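PDB 5JO8: CEP104 from Gallus gallus, which is a centriolar protein whose TOG domain, an all-helical array, probably binds tubulin or microtubules. Local coordinates for residues A[79-84]-A[121-126]. Sequence-based numbering, arbitrary orientation.
Sequences DLRNML and HKLGKL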
loop_
_atom_site.group_PDB
_atom_site.type_symbol
_atom_site.label_atom_id
_atom_site.label_comp_id
_atom_site.label_asym_id
_atom_site.label_seq_id
_atom_site.Cartn_x
_atom_site.Cartn_y
_atom_site.Cartn_z
ATOM N N ASP A 79 4.925 26.357 5.241
ATOM C CA ASP A 79 5.172 25.749 6.542
ATOM C C ASP A 79 4.327 24.501 6.720
ATOM O O ASP A 79 4.807 23.486 7.219
ATOM C CB ASP A 79 4.851 26.717 7.678
ATOM C CG ASP A 79 5.785 27.914 7.718
ATOM O OD1 ASP A 79 6.846 27.888 7.054
ATOM O OD2 ASP A 79 5.454 28.879 8.437
ATOM N N LEU A 80 3.058 24.591 6.350
ATOM C CA LEU A 80 2.190 23.420 6.393
ATOM C C LEU A 80 2.675 22.297 5.474
ATOM O O LEU A 80 2.585 21.122 5.837
ATOM C CB LEU A 80 0.756 23.796 6.049
ATOM C CG LEU A 80 0.054 24.765 7.007
ATOM C CD1 LEU A 80 -1.139 25.379 6.298
ATOM C CD2 LEU A 80 -0.368 24.057 8.302
ATOM N N ARG A 81 3.185 22.634 4.290
ATOM C CA ARG A 81 3.739 21.610 3.396
ATOM C C ARG A 81 4.977 20.971 4.001
ATOM O O ARG A 81 5.108 19.753 4.005
ATOM C CB ARG A 81 4.139 22.206 2.041
ATOM C CG ARG A 81 3.034 22.376 1.022
ATOM C CD ARG A 81 3.608 22.874 -0.321
ATOM N NE ARG A 81 4.113 24.253 -0.279
ATOM C CZ ARG A 81 3.374 25.337 -0.515
ATOM N NH1 ARG A 81 2.081 25.222 -0.793
ATOM N NH2 ARG A 81 3.924 26.546 -0.458
ATOM N N ASN A 82 5.900 21.791 4.489
ATOM C CA ASN A 82 7.124 21.269 5.088
ATOM C C ASN A 82 6.808 20.366 6.276
ATOM O O ASN A 82 7.468 19.352 6.492
ATOM C CB ASN A 82 8.046 22.409 5.525
ATOM C CG ASN A 82 8.581 23.194 4.358
ATOM O OD1 ASN A 82 8.627 22.697 3.231
ATOM N ND2 ASN A 82 8.994 24.428 4.617
ATOM N N MET A 83 5.799 20.743 7.046
ATOM C CA MET A 83 5.402 19.935 8.186
ATOM C C MET A 83 4.837 18.592 7.740
ATOM O O MET A 83 5.129 17.568 8.353
ATOM C CB MET A 83 4.384 20.679 9.035
ATOM C CG MET A 83 4.090 19.990 10.337
ATOM S SD MET A 83 3.077 21.026 11.406
ATOM C CE MET A 83 4.111 22.479 11.547
ATOM N N LEU A 84 4.026 18.602 6.685
ATOM C CA LEU A 84 3.498 17.360 6.132
ATOM C C LEU A 84 4.651 16.489 5.672
ATOM O O LEU A 84 4.668 15.287 5.939
ATOM C CB LEU A 84 2.552 17.629 4.958
ATOM C CG LEU A 84 2.006 16.391 4.227
ATOM C CD1 LEU A 84 0.650 16.684 3.639
ATOM C CD2 LEU A 84 2.947 15.870 3.133
ATOM N N HIS A 121 -6.286 22.275 5.114
ATOM C CA HIS A 121 -5.372 23.345 4.726
ATOM C C HIS A 121 -5.319 23.590 3.217
ATOM O O HIS A 121 -4.530 24.411 2.745
ATOM C CB HIS A 121 -3.970 23.060 5.273
ATOM C CG HIS A 121 -3.911 23.034 6.768
ATOM N ND1 HIS A 121 -4.095 24.166 7.539
ATOM C CD2 HIS A 121 -3.725 22.013 7.636
ATOM C CE1 HIS A 121 -4.011 23.843 8.816
ATOM N NE2 HIS A 121 -3.788 22.544 8.905
ATOM N N LYS A 122 -6.174 22.880 2.484
ATOM C CA LYS A 122 -6.301 23.020 1.034
ATOM C C LYS A 122 -4.955 22.899 0.329
ATOM O O LYS A 122 -4.659 23.667 -0.573
ATOM C CB LYS A 122 -6.966 24.360 0.675
ATOM C CG LYS A 122 -8.364 24.539 1.264
ATOM C CD LYS A 122 -8.866 25.968 1.075
ATOM C CE LYS A 122 -10.106 26.240 1.919
ATOM N NZ LYS A 122 -10.560 27.655 1.802
ATOM N N LEU A 123 -4.145 21.930 0.738
ATOM C CA LEU A 123 -2.784 21.810 0.229
ATOM C C LEU A 123 -2.715 21.245 -1.189
ATOM O O LEU A 123 -1.709 21.407 -1.876
ATOM C CB LEU A 123 -1.929 20.958 1.171
ATOM C CG LEU A 123 -1.684 21.624 2.523
ATOM C CD1 LEU A 123 -0.705 20.805 3.354
ATOM C CD2 LEU A 123 -1.186 23.056 2.358
ATOM N N GLY A 124 -3.779 20.573 -1.613
ATOM C CA GLY A 124 -3.840 20.058 -2.974
ATOM C C GLY A 124 -3.484 18.591 -3.069
ATOM O O GLY A 124 -2.770 18.064 -2.200
ATOM N N LYS A 125 -3.922 17.968 -4.158
ATOM C CA LYS A 125 -3.827 16.521 -4.301
ATOM C C LYS A 125 -2.411 16.053 -4.607
ATOM O O LYS A 125 -2.112 14.863 -4.459
ATOM C CB LYS A 125 -4.820 15.990 -5.340
ATOM C CG LYS A 125 -6.279 16.349 -5.062
ATOM C CD LYS A 125 -6.673 16.189 -3.592
ATOM C CE LYS A 125 -6.760 14.728 -3.183
ATOM N NZ LYS A 125 -7.878 13.994 -3.880
ATOM N N LEU A 126 -1.527 16.962 -5.009
ATOM C CA LEU A 126 -0.110 16.618 -5.123
ATOM C C LEU A 126 0.420 16.147 -3.764
ATOM O O LEU A 126 1.207 15.196 -3.690
ATOM C CB LEU A 126 0.707 17.814 -5.667
ATOM C CG LEU A 126 2.207 17.705 -5.976
ATOM C CD1 LEU A 126 2.629 18.938 -6.758
ATOM C CD2 LEU A 126 3.099 17.581 -4.748
HETATM O O HOH W 1 0.658 22.494 -1.129
#
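L80 and H121 both carry CG anti to the carbonyl carbon, with chi1 near -63° in each. This swings the leucine branches of helix 77-94 onto the imidazole at the end of helix 100-121. The two side chains cross at about a right angle. L80 CD2 sits over one ring face, 3.7 Å from the centroid of the H121 ring and 9° off its normal, in a CH-pi contact. L80 CD1 lies on the same side of the ring but displaced toward its ND1-CG bond, 3.4 Å from H121 ND1. Y117 meets the same imidazole edge-to-face, and its hydroxyl hydrogen-bonds L80 O.

L123 packs its side chain against helix 77-94 between L80 and L84, with its CA nearest that of R81. It follows K122, whose positive phi ends helix 100-121 in a Schellman motif, and it precedes G124, the N-cap of helix 125-142. The two L123 methyls divide the work. CD2 lies 4.2 Å from L80 CB, while CD1 touches L84 CD1 at 4.3 Å.

Polar contact is made at the margin. One water takes a hydrogen bond from R81 NH1 at 3.1 Å, in the guanidinium plane, and gives one to L123 O at 2.7 Å. R81 NH2 forms a salt bridge with E78, which probably helps to hold the guanidinium in place.

The contact thus joins helix 77-94 to the turn between the next two helices of the TOG array. Its direct contacts are van der Waals and CH-pi, so the direct fit probably rests on shape and apolar packing, and a single water supplies the polar link between the segments.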